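Local structure of Lpg0393 helical bundle domain-containing protein (Legionella pneumophila subsp. pneumophila str. Philadelphia 1, 4R0G) at residues K172-D177 with E238-K243; A185-P188 with L192-S195; A69-E74 with G81-L86; K6-A11 with P24-E29. The protein acts as a guanine-nucleotide exchange factor for the small GTPases Rab5, Rab21 and Rab22, probably through its VPS9-like domain, which is joined to a helical bundle. All blocks are in the same frame, centred on the assembly; numbering follows the deposited sequence.

How the contacts relate
Along the chain contact 4 closes first, then contact 3, then contact 1 opens, and contact 2 falls between its two segments. Contacts 3 and 4 belong to the VPS9-like region, centres about 17 Å apart, and touch where Ala85 CB packs 4.1 Å from Pro24 CG. In the helical bundle region contact 1 uses helix 155-183, and contact 2, its centre also about 17 Å away, lies at the loop leading from it into helix 193-208. The regions meet between contacts 1 and 3, where Tyr173 OH lies 3.9 Å from Leu82 CD1. Contacts 2 and 4, about 40 Å apart between centres, mark the spread of this all-helical protein; contacts 1, 2 and 3 reach the second subunit.

Contact 1: K172-D177 with E238-K243; sequences KYLIED and EEFLKK
The Phe240 ring presents its edge to Leu174, whose CD1 lies near the ring plane; segment 172-177 places no side chain over either face. Helix 155-183 adds a second aromatic partner, Tyr178, whose ring is nearly parallel to that of Phe240, and Asp177 O approaches obliquely, 4.4 Å from Phe240 CZ. This is the packing of an antiparallel helix pair in the helical bundle domain: the axes of segments 172-177 and 238-243, on helices 155-183 and 235-244, run at 159° to each other and come within 10.6 Å. The nearest CA atoms across the pair, those of Leu174 and Phe240, are 7.7 Å apart, and no hydrogen bond spans the segments, so the contact rests mainly on side-chain packing. In Leu174 a chi1 of -177° carries CG across, anti to the amide nitrogen, and a chi2 of 69° sets the two methyls on different partners. CD1 meets the ring at Phe240 CD1, 3.9 Å away, and at the neighbouring CE1. The carboxylate of Asp177 turns elsewhere: OD1 and OD2 accept hydrogen bonds from the backbone nitrogens of Glu74 and Ser75 of the second subunit, which ties this helix into the dimer interface. At the other end of the contact Lys243 contributes the base of its side chain, crossing Leu174 at about a right angle, with Lys243 CB 3.8 Å from Leu174 CD2.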
loop_
_atom_site.group_PDB
_atom_site.type_symbol
_atom_site.label_atom_id
_atom_site.label_comp_id
_atom_site.label_asym_id
_atom_site.label_seq_id
_atom_site.Cartn_x
_atom_site.Cartn_y
_atom_site.Cartn_z
ATOM N N LYS A 172 8.503 4.570 -7.493
ATOM C CA LYS A 172 9.374 3.640 -6.779
ATOM C C LYS A 172 8.765 2.243 -6.770
ATOM O O LYS A 172 9.409 1.274 -7.203
ATOM C CB LYS A 172 9.684 4.143 -5.361
ATOM C CG LYS A 172 10.418 3.159 -4.425
ATOM C CD LYS A 172 10.937 3.878 -3.142
ATOM C CE LYS A 172 11.963 3.057 -2.302
ATOM N NZ LYS A 172 11.352 2.009 -1.409
ATOM N N TYR A 173 7.506 2.146 -6.344
ATOM C CA TYR A 173 6.844 0.846 -6.209
ATOM C C TYR A 173 6.557 0.198 -7.554
ATOM O O TYR A 173 6.664 -1.019 -7.703
ATOM C CB TYR A 173 5.545 0.987 -5.418
ATOM C CG TYR A 173 5.716 1.711 -4.114
ATOM C CD1 TYR A 173 6.652 1.291 -3.185
ATOM C CD2 TYR A 173 4.962 2.829 -3.827
ATOM C CE1 TYR A 173 6.827 1.964 -1.981
ATOM C CE2 TYR A 173 5.119 3.511 -2.640
ATOM C CZ TYR A 173 6.054 3.083 -1.719
ATOM O OH TYR A 173 6.209 3.780 -0.541
ATOM N N LEU A 174 6.154 1.004 -8.530
ATOM C CA LEU A 174 5.829 0.464 -9.844
ATOM C C LEU A 174 7.036 -0.253 -10.415
ATOM O O LEU A 174 6.902 -1.329 -10.993
ATOM C CB LEU A 174 5.412 1.587 -10.793
ATOM C CG LEU A 174 4.964 1.218 -12.215
ATOM C CD1 LEU A 174 3.650 0.499 -12.200
ATOM C CD2 LEU A 174 4.860 2.450 -13.104
ATOM N N ILE A 175 8.211 0.359 -10.224
ATOM C CA ILE A 175 9.472 -0.118 -10.796
ATOM C C ILE A 175 9.906 -1.410 -10.133
ATOM O O ILE A 175 10.495 -2.285 -10.769
ATOM C CB ILE A 175 10.588 0.959 -10.738
ATOM C CG1 ILE A 175 10.296 2.055 -11.757
ATOM C CG2 ILE A 175 11.939 0.378 -11.086
ATOM C CD1 ILE A 175 11.115 3.285 -11.554
ATOM N N GLU A 176 9.584 -1.540 -8.857
ATOM C CA GLU A 176 9.867 -2.769 -8.143
ATOM C C GLU A 176 8.988 -3.888 -8.747
ATOM O O GLU A 176 9.433 -5.024 -8.936
ATOM C CB GLU A 176 9.632 -2.557 -6.633
ATOM C CG GLU A 176 10.736 -3.065 -5.724
ATOM C CD GLU A 176 12.058 -2.282 -5.818
ATOM O OE1 GLU A 176 12.106 -1.109 -5.361
ATOM O OE2 GLU A 176 13.065 -2.858 -6.317
ATOM N N ASP A 177 7.752 -3.549 -9.093
ATOM C CA ASP A 177 6.811 -4.541 -9.591
ATOM C C ASP A 177 7.141 -4.953 -11.019
ATOM O O ASP A 177 6.934 -6.106 -11.415
ATOM C CB ASP A 177 5.360 -4.045 -9.459
ATOM C CG ASP A 177 4.846 -4.098 -8.010
ATOM O OD1 ASP A 177 5.321 -4.965 -7.250
ATOM O OD2 ASP A 177 3.972 -3.287 -7.612
ATOM N N GLU A 238 5.793 -3.329 -21.841
ATOM C CA GLU A 238 5.498 -2.045 -22.510
ATOM C C GLU A 238 4.623 -1.112 -21.682
ATOM O O GLU A 238 4.815 0.111 -21.682
ATOM C CB GLU A 238 4.809 -2.252 -23.875
ATOM C CG GLU A 238 5.658 -2.826 -25.009
ATOM C CD GLU A 238 4.951 -2.788 -26.376
ATOM O OE1 GLU A 238 4.032 -1.952 -26.567
ATOM O OE2 GLU A 238 5.325 -3.595 -27.260
ATOM N N GLU A 239 3.637 -1.682 -21.006
ATOM C CA GLU A 239 2.741 -0.862 -20.205
ATOM C C GLU A 239 3.562 -0.177 -19.130
ATOM O O GLU A 239 3.439 1.035 -18.921
ATOM C CB GLU A 239 1.615 -1.699 -19.585
ATOM C CG GLU A 239 0.518 -0.868 -18.923
ATOM C CD GLU A 239 -0.161 0.116 -19.884
ATOM O OE1 GLU A 239 -0.367 -0.247 -21.071
ATOM O OE2 GLU A 239 -0.484 1.250 -19.445
ATOM N N PHE A 240 4.428 -0.955 -18.482
ATOM C CA PHE A 240 5.357 -0.413 -17.495
ATOM C C PHE A 240 6.222 0.711 -18.044
ATOM O O PHE A 240 6.222 1.802 -17.486
ATOM C CB PHE A 240 6.242 -1.510 -16.907
ATOM C CG PHE A 240 5.512 -2.449 -15.999
ATOM C CD1 PHE A 240 5.019 -2.011 -14.790
ATOM C CD2 PHE A 240 5.325 -3.777 -16.352
ATOM C CE1 PHE A 240 4.350 -2.881 -13.946
ATOM C CE2 PHE A 240 4.655 -4.654 -15.509
ATOM C CZ PHE A 240 4.166 -4.206 -14.310
ATOM N N LEU A 241 6.959 0.454 -19.122
ATOM C CA LEU A 241 7.776 1.498 -19.713
ATOM C C LEU A 241 6.972 2.786 -19.993
ATOM O O LEU A 241 7.465 3.904 -19.817
ATOM C CB LEU A 241 8.402 1.008 -21.013
ATOM C CG LEU A 241 9.352 -0.167 -20.918
ATOM C CD1 LEU A 241 10.047 -0.355 -22.250
ATOM C CD2 LEU A 241 10.349 0.075 -19.814
ATOM N N LYS A 242 5.732 2.623 -20.442
ATOM C CA LYS A 242 4.878 3.767 -20.736
ATOM C C LYS A 242 4.669 4.596 -19.480
ATOM O O LYS A 242 4.945 5.800 -19.473
ATOM C CB LYS A 242 3.529 3.321 -21.330
ATOM C CG LYS A 242 3.626 2.745 -22.735
ATOM C CD LYS A 242 2.507 3.262 -23.646
ATOM C CE LYS A 242 2.687 2.795 -25.098
ATOM N NZ LYS A 242 1.724 3.444 -26.047
ATOM N N LYS A 243 4.199 3.953 -18.417
ATOM C CA LYS A 243 3.921 4.669 -17.178
ATOM C C LYS A 243 5.188 5.323 -16.588
ATOM O O LYS A 243 5.186 6.513 -16.307
ATOM C CB LYS A 243 3.169 3.763 -16.193
ATOM C CG LYS A 243 1.764 3.398 -16.687
ATOM C CD LYS A 243 1.194 2.102 -16.067
ATOM C CE LYS A 243 0.090 2.385 -15.038
ATOM N NZ LYS A 243 -0.443 1.140 -14.379
#

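Contact 2: A185-P188 with L192-S195; sequences AHLP and LKSS
Lys193 NZ is gripped by two backbone carbonyls, Ala185 O and Glu183 O, in the helix-loop-helix connection between helices 155-183 and 193-208 of the helical bundle domain. The bond from Lys193 NZ to Ala185 O measures 3.0 Å; the donor lies in the carbonyl plane, at a C=O...N angle of 151°. The ammonium group of a residue on helix 193-208 thus holds the chain where it leaves the other helix, and the two oxygens should limit how its tip can swing. Reach comes from an extended side chain: CG is anti to the amide nitrogen (chi1 174°) and every later torsion also stays close to trans. Along that shaft Leu187 packs obliquely, mainly through one methyl. Its CD1 is 3.7 Å from Lys193 CD, while Leu187 CB lies 3.8 Å from the same CD, so an apolar contact accompanies the polar one. The CA atoms of Leu187 and Lys193, nearest across the two segments, are 7.3 Å apart. Ala185 also packs on Ser155 of the second subunit, which brings this loop to the dimer interface. Close by, Ser195 OG donates to Leu192 O over 2.9 Å, tilted 23° from that carbonyl's plane.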
loop_
_atom_site.group_PDB
_atom_site.type_symbol
_atom_site.label_atom_id
_atom_site.label_comp_id
_atom_site.label_asym_id
_atom_site.label_seq_id
_atom_site.Cartn_x
_atom_site.Cartn_y
_atom_site.Cartn_z
ATOM N N ALA A 185 9.426 -13.843 -15.552
ATOM C CA ALA A 185 8.845 -14.047 -16.877
ATOM C C ALA A 185 9.488 -15.236 -17.576
ATOM O O ALA A 185 10.685 -15.496 -17.413
ATOM C CB ALA A 185 8.971 -12.795 -17.721
ATOM N N HIS A 186 8.701 -15.973 -18.348
ATOM C CA HIS A 186 9.268 -17.106 -19.054
ATOM C C HIS A 186 9.674 -16.632 -20.442
ATOM O O HIS A 186 8.823 -16.367 -21.301
ATOM C CB HIS A 186 8.260 -18.259 -19.132
ATOM C CG HIS A 186 8.865 -19.570 -19.535
ATOM N ND1 HIS A 186 8.132 -20.579 -20.114
ATOM C CD2 HIS A 186 10.139 -20.030 -19.439
ATOM C CE1 HIS A 186 8.924 -21.612 -20.357
ATOM N NE2 HIS A 186 10.142 -21.303 -19.961
ATOM N N LEU A 187 10.981 -16.539 -20.661
ATOM C CA LEU A 187 11.501 -15.966 -21.896
ATOM C C LEU A 187 12.671 -16.785 -22.418
ATOM O O LEU A 187 13.830 -16.458 -22.162
ATOM C CB LEU A 187 11.908 -14.496 -21.699
ATOM C CG LEU A 187 10.851 -13.441 -21.324
ATOM C CD1 LEU A 187 11.458 -12.043 -21.246
ATOM C CD2 LEU A 187 9.672 -13.444 -22.286
ATOM N N PRO A 188 12.353 -17.882 -23.122
ATOM C CA PRO A 188 13.289 -18.811 -23.775
ATOM C C PRO A 188 14.106 -18.215 -24.943
ATOM O O PRO A 188 15.335 -18.328 -24.930
ATOM C CB PRO A 188 12.355 -19.899 -24.302
ATOM C CG PRO A 188 11.059 -19.173 -24.580
ATOM C CD PRO A 188 10.947 -18.164 -23.478
ATOM N N LEU A 192 17.962 -10.951 -24.476
ATOM C CA LEU A 192 18.160 -9.630 -23.918
ATOM C C LEU A 192 17.551 -9.463 -22.511
ATOM O O LEU A 192 17.864 -8.502 -21.804
ATOM C CB LEU A 192 17.602 -8.597 -24.898
ATOM C CG LEU A 192 18.337 -8.548 -26.246
ATOM C CD1 LEU A 192 17.743 -7.486 -27.172
ATOM C CD2 LEU A 192 19.841 -8.306 -26.049
ATOM N N LYS A 193 16.729 -10.427 -22.097
ATOM C CA LYS A 193 16.055 -10.390 -20.802
ATOM C C LYS A 193 17.038 -10.137 -19.655
ATOM O O LYS A 193 16.764 -9.385 -18.721
ATOM C CB LYS A 193 15.292 -11.701 -20.566
ATOM C CG LYS A 193 14.676 -11.803 -19.184
ATOM C CD LYS A 193 14.083 -13.178 -18.886
ATOM C CE LYS A 193 13.802 -13.281 -17.378
ATOM N NZ LYS A 193 13.496 -14.633 -16.833
ATOM N N SER A 194 18.195 -10.762 -19.738
ATOM C CA SER A 194 19.158 -10.628 -18.679
ATOM C C SER A 194 19.720 -9.204 -18.649
ATOM O O SER A 194 19.924 -8.616 -17.579
ATOM C CB SER A 194 20.262 -11.678 -18.850
ATOM O OG SER A 194 20.278 -12.194 -20.172
ATOM N N SER A 195 19.965 -8.629 -19.816
ATOM C CA SER A 195 20.526 -7.288 -19.834
ATOM C C SER A 195 19.447 -6.226 -19.572
ATOM O O SER A 195 19.749 -5.079 -19.235
ATOM C CB SER A 195 21.296 -7.026 -21.137
ATOM O OG SER A 195 20.491 -7.305 -22.267
#

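Contact 3: A69-E74 with G81-L86; sequences AVHEME and GLSYAL
His71 can be followed outward from CB, which packs 3.9 Å from Leu86 CD2 and also meets the sister methyl CD1. At CG the same CD2 comes to 3.4 Å, and it then stands above the middle of the imidazole: 3.5 Å from the ring centroid and 14° off the normal, a CH-pi contact over one face. ND1 leaves the edge of the ring toward its own chain neighbour, donating to Glu72 OE2 at 2.6 Å, nearly straight (164°) and close to the ring plane. At the far tip NE2 pairs with Ser83 OG at 3.2 Å, a hydrogen bond in which either atom could be the donor. CG anti to the amide nitrogen (chi1 -177°) carries the ring from the end of helix 58-71 across to helix 80-101, closing the turn between two consecutive helices of the VPS9-like domain. Arg76 and Leu78 of the intervening loop also touch His71. With both nitrogens bonded near the ring plane in different directions and a methyl seated on one face, rotation of the imidazole about CB-CG should be well restricted.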
loop_
_atom_site.group_PDB
_atom_site.type_symbol
_atom_site.label_atom_id
_atom_site.label_comp_id
_atom_site.label_asym_id
_atom_site.label_seq_id
_atom_site.Cartn_x
_atom_site.Cartn_y
_atom_site.Cartn_z
ATOM N N ALA A 69 -0.000 11.923 9.062
ATOM C CA ALA A 69 -1.328 12.026 8.471
ATOM C C ALA A 69 -1.271 11.521 7.033
ATOM O O ALA A 69 -2.174 10.831 6.561
ATOM C CB ALA A 69 -1.802 13.468 8.502
ATOM N N VAL A 70 -0.187 11.863 6.345
ATOM C CA VAL A 70 0.032 11.374 4.998
ATOM C C VAL A 70 0.196 9.852 4.997
ATOM O O VAL A 70 -0.370 9.169 4.177
ATOM C CB VAL A 70 1.256 12.019 4.347
ATOM C CG1 VAL A 70 1.467 11.413 2.978
ATOM C CG2 VAL A 70 1.106 13.561 4.268
ATOM N N HIS A 71 0.956 9.322 5.943
ATOM C CA HIS A 71 1.216 7.893 6.011
ATOM C C HIS A 71 -0.088 7.121 6.206
ATOM O O HIS A 71 -0.174 5.927 5.892
ATOM C CB HIS A 71 2.221 7.625 7.133
ATOM C CG HIS A 71 2.642 6.195 7.280
ATOM N ND1 HIS A 71 2.022 5.325 8.153
ATOM C CD2 HIS A 71 3.656 5.498 6.713
ATOM C CE1 HIS A 71 2.623 4.149 8.101
ATOM N NE2 HIS A 71 3.619 4.223 7.236
ATOM N N GLU A 72 -1.120 7.800 6.706
ATOM C CA GLU A 72 -2.412 7.140 6.915
ATOM C C GLU A 72 -3.423 7.314 5.796
ATOM O O GLU A 72 -4.551 6.819 5.919
ATOM C CB GLU A 72 -3.028 7.512 8.259
ATOM C CG GLU A 72 -2.080 7.312 9.442
ATOM C CD GLU A 72 -1.458 5.928 9.472
ATOM O OE1 GLU A 72 -2.189 4.937 9.691
ATOM O OE2 GLU A 72 -0.227 5.817 9.277
ATOM N N MET A 73 -3.047 7.986 4.702
ATOM C CA MET A 73 -3.944 8.054 3.546
ATOM C C MET A 73 -4.153 6.667 2.925
ATOM O O MET A 73 -3.302 5.769 3.036
ATOM C CB MET A 73 -3.462 9.063 2.504
ATOM C CG MET A 73 -2.830 10.275 3.105
ATOM S SD MET A 73 -3.066 11.867 2.297
ATOM C CE MET A 73 -3.649 11.418 0.667
ATOM N N GLU A 74 -5.311 6.491 2.295
ATOM C CA GLU A 74 -5.655 5.219 1.679
ATOM C C GLU A 74 -4.795 4.949 0.454
ATOM O O GLU A 74 -4.610 3.796 0.058
ATOM C CB GLU A 74 -7.147 5.170 1.304
ATOM C CG GLU A 74 -8.056 4.464 2.313
ATOM C CD GLU A 74 -8.292 5.296 3.580
ATOM O OE1 GLU A 74 -8.911 4.757 4.531
ATOM O OE2 GLU A 74 -7.866 6.486 3.631
ATOM N N GLY A 81 10.176 0.167 3.390
ATOM C CA GLY A 81 11.253 0.806 4.120
ATOM C C GLY A 81 10.962 2.242 4.447
ATOM O O GLY A 81 11.365 2.708 5.507
ATOM N N LEU A 82 10.281 2.946 3.546
ATOM C CA LEU A 82 9.860 4.327 3.806
ATOM C C LEU A 82 8.932 4.335 4.988
ATOM O O LEU A 82 8.949 5.245 5.804
ATOM C CB LEU A 82 9.157 4.937 2.592
ATOM C CG LEU A 82 10.174 5.378 1.540
ATOM C CD1 LEU A 82 9.536 5.593 0.195
ATOM C CD2 LEU A 82 10.818 6.667 2.021
ATOM N N SER A 83 8.128 3.283 5.070
ATOM C CA SER A 83 7.198 3.132 6.163
ATOM C C SER A 83 7.912 2.782 7.457
ATOM O O SER A 83 7.649 3.397 8.493
ATOM C CB SER A 83 6.136 2.095 5.851
ATOM O OG SER A 83 5.562 1.704 7.074
ATOM N N TYR A 84 8.819 1.807 7.395
ATOM C CA TYR A 84 9.616 1.431 8.565
ATOM C C TYR A 84 10.341 2.651 9.134
ATOM O O TYR A 84 10.455 2.790 10.354
ATOM C CB TYR A 84 10.615 0.317 8.219
ATOM C CG TYR A 84 11.417 -0.244 9.396
ATOM C CD1 TYR A 84 10.847 -1.152 10.285
ATOM C CD2 TYR A 84 12.762 0.102 9.589
ATOM C CE1 TYR A 84 11.584 -1.688 11.358
ATOM C CE2 TYR A 84 13.510 -0.428 10.646
ATOM C CZ TYR A 84 12.913 -1.326 11.532
ATOM O OH TYR A 84 13.637 -1.850 12.595
ATOM N N ALA A 85 10.839 3.522 8.256
ATOM C CA ALA A 85 11.527 4.722 8.709
ATOM C C ALA A 85 10.578 5.502 9.583
ATOM O O ALA A 85 10.855 5.782 10.743
ATOM C CB ALA A 85 11.945 5.563 7.536
ATOM N N LEU A 86 9.424 5.808 9.007
ATOM C CA LEU A 86 8.424 6.639 9.637
ATOM C C LEU A 86 8.038 6.114 11.006
ATOM O O LEU A 86 8.030 6.855 11.985
ATOM C CB LEU A 86 7.214 6.730 8.735
ATOM C CG LEU A 86 6.198 7.677 9.338
ATOM C CD1 LEU A 86 5.843 8.746 8.347
ATOM C CD2 LEU A 86 4.977 6.859 9.725
#

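Contact 4: K6-A11 with P24-E29; sequences KEYLQA and PKFIAE
The helical segments 6-11 and 24-29 come nearest at Tyr8 and Phe26, whose CA atoms are 9.1 Å apart, a separation bridged here by two aromatic side chains. Segment 6-11 is regular helix, as the bond from Gln10 N to Lys6 O, 2.8 Å long, attests. Segment 24-29 is less regular: its internal backbone bonds are weak, and Glu29 N pairs with both Lys25 O and Phe26 O. Both central residues direct CB toward the opposing segment, and the two side chains carry the contact, the Tyr8 ring against the CB and ring of Phe26. A chi1 of -75° in Tyr8, with CB already directed at the other segment, brings CE2 to 3.3 Å from Phe26 CB, near the root of the partner side chain. One atom back toward the root of Tyr8, its CD2 lies 3.8 Å from Phe26 CD2, further out on the partner ring. The ring centroids are 5.3 Å apart with planes at 45°, an oblique aromatic pair that fits neither a stack nor an edge-to-face arrangement. Trp23, next to the second segment, meets the Tyr8 ring as well, at about 30° between planes, and Leu19 of helix 17-20 adds apolar cover. The short helices 5-14, 17-20 and 23-30 at the start of the VPS9-like domain are thus drawn together round Tyr8. The chemistry is divided within one residue: the ring of Tyr8 serves apolar packing between the helices, while its phenol oxygen, though 3.8 Å from Phe26 CB, is satisfied by the backbone nitrogen of Leu2, in the N-terminal residues before helix 5-14.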
loop_
_atom_site.group_PDB
_atom_site.type_symbol
_atom_site.label_atom_id
_atom_site.label_comp_id
_atom_site.label_asym_id
_atom_site.label_seq_id
_atom_site.Cartn_x
_atom_site.Cartn_y
_atom_site.Cartn_z
ATOM N N LYS A 6 21.165 17.815 12.144
ATOM C CA LYS A 6 20.662 19.179 11.968
ATOM C C LYS A 6 20.166 19.313 10.536
ATOM O O LYS A 6 19.101 19.891 10.288
ATOM C CB LYS A 6 21.721 20.239 12.296
ATOM N N GLU A 7 20.940 18.756 9.605
ATOM C CA GLU A 7 20.584 18.815 8.203
ATOM C C GLU A 7 19.249 18.106 7.991
ATOM O O GLU A 7 18.309 18.693 7.424
ATOM C CB GLU A 7 21.688 18.203 7.339
ATOM C CG GLU A 7 22.618 19.219 6.733
ATOM C CD GLU A 7 23.706 18.579 5.885
ATOM O OE1 GLU A 7 24.256 17.529 6.307
ATOM O OE2 GLU A 7 24.004 19.119 4.792
ATOM N N TYR A 8 19.155 16.860 8.471
ATOM C CA TYR A 8 17.913 16.099 8.348
ATOM C C TYR A 8 16.722 16.775 9.018
ATOM O O TYR A 8 15.694 17.006 8.374
ATOM C CB TYR A 8 18.084 14.652 8.787
ATOM C CG TYR A 8 18.835 13.831 7.762
ATOM C CD1 TYR A 8 18.271 13.546 6.542
ATOM C CD2 TYR A 8 20.111 13.346 8.020
ATOM C CE1 TYR A 8 18.958 12.807 5.594
ATOM C CE2 TYR A 8 20.804 12.604 7.087
ATOM C CZ TYR A 8 20.223 12.342 5.870
ATOM O OH TYR A 8 20.893 11.602 4.911
ATOM N N LEU A 9 16.862 17.138 10.288
ATOM C CA LEU A 9 15.792 17.880 10.958
ATOM C C LEU A 9 15.433 19.195 10.254
ATOM O O LEU A 9 14.282 19.634 10.296
ATOM C CB LEU A 9 16.132 18.119 12.415
ATOM C CG LEU A 9 16.304 16.812 13.175
ATOM C CD1 LEU A 9 16.793 17.092 14.575
ATOM C CD2 LEU A 9 14.985 16.033 13.199
ATOM N N GLN A 10 16.400 19.813 9.579
ATOM C CA GLN A 10 16.097 21.014 8.794
ATOM C C GLN A 10 15.122 20.656 7.683
ATOM O O GLN A 10 14.096 21.311 7.507
ATOM C CB GLN A 10 17.363 21.640 8.203
ATOM C CG GLN A 10 17.158 23.066 7.665
ATOM C CD GLN A 10 16.444 23.989 8.653
ATOM O OE1 GLN A 10 16.856 24.109 9.814
ATOM N NE2 GLN A 10 15.355 24.635 8.198
ATOM N N ALA A 11 15.442 19.586 6.964
ATOM C CA ALA A 11 14.567 19.068 5.926
ATOM C C ALA A 11 13.154 18.814 6.446
ATOM O O ALA A 11 12.162 19.119 5.752
ATOM C CB ALA A 11 15.169 17.801 5.305
ATOM N N PRO A 24 17.158 7.833 9.423
ATOM C CA PRO A 24 17.643 6.704 10.208
ATOM C C PRO A 24 18.707 5.858 9.469
ATOM O O PRO A 24 19.469 5.119 10.105
ATOM C CB PRO A 24 16.355 5.940 10.563
ATOM C CG PRO A 24 15.355 6.360 9.607
ATOM C CD PRO A 24 15.731 7.682 9.062
ATOM N N LYS A 25 18.796 6.004 8.150
ATOM C CA LYS A 25 19.853 5.338 7.391
ATOM C C LYS A 25 21.206 6.035 7.624
ATOM O O LYS A 25 22.253 5.390 7.661
ATOM C CB LYS A 25 19.483 5.281 5.896
ATOM C CG LYS A 25 20.453 4.494 5.049
ATOM C CD LYS A 25 20.403 4.899 3.576
ATOM C CE LYS A 25 21.510 4.165 2.786
ATOM N NZ LYS A 25 21.266 4.111 1.305
ATOM N N PHE A 26 21.175 7.353 7.789
ATOM C CA PHE A 26 22.377 8.123 8.111
ATOM C C PHE A 26 22.860 7.820 9.529
ATOM O O PHE A 26 24.043 7.563 9.776
ATOM C CB PHE A 26 22.100 9.634 7.914
ATOM C CG PHE A 26 22.977 10.551 8.736
ATOM C CD1 PHE A 26 24.261 10.877 8.312
ATOM C CD2 PHE A 26 22.498 11.113 9.920
ATOM C CE1 PHE A 26 25.059 11.724 9.065
ATOM C CE2 PHE A 26 23.293 11.969 10.679
ATOM C CZ PHE A 26 24.572 12.275 10.248
ATOM N N ILE A 27 21.917 7.839 10.459
ATOM C CA ILE A 27 22.214 7.514 11.839
ATOM C C ILE A 27 22.839 6.124 11.915
ATOM O O ILE A 27 23.676 5.869 12.754
ATOM C CB ILE A 27 20.953 7.645 12.704
ATOM C CG1 ILE A 27 20.594 9.122 12.828
ATOM C CG2 ILE A 27 21.145 7.053 14.085
ATOM C CD1 ILE A 27 19.365 9.397 13.682
ATOM N N ALA A 28 22.483 5.232 11.008
ATOM C CA ALA A 28 23.015 3.883 11.094
ATOM C C ALA A 28 24.462 3.841 10.620
ATOM O O ALA A 28 25.233 2.991 11.059
ATOM C CB ALA A 28 22.156 2.918 10.311
ATOM N N GLU A 29 24.822 4.744 9.710
ATOM C CA GLU A 29 26.209 4.836 9.248
ATOM C C GLU A 29 27.119 5.661 10.148
ATOM O O GLU A 29 28.258 5.270 10.422
ATOM C CB GLU A 29 26.283 5.333 7.808
ATOM C CG GLU A 29 25.848 4.276 6.829
ATOM C CD GLU A 29 26.323 4.562 5.426
ATOM O OE1 GLU A 29 26.049 5.684 4.935
ATOM O OE2 GLU A 29 26.968 3.665 4.826
#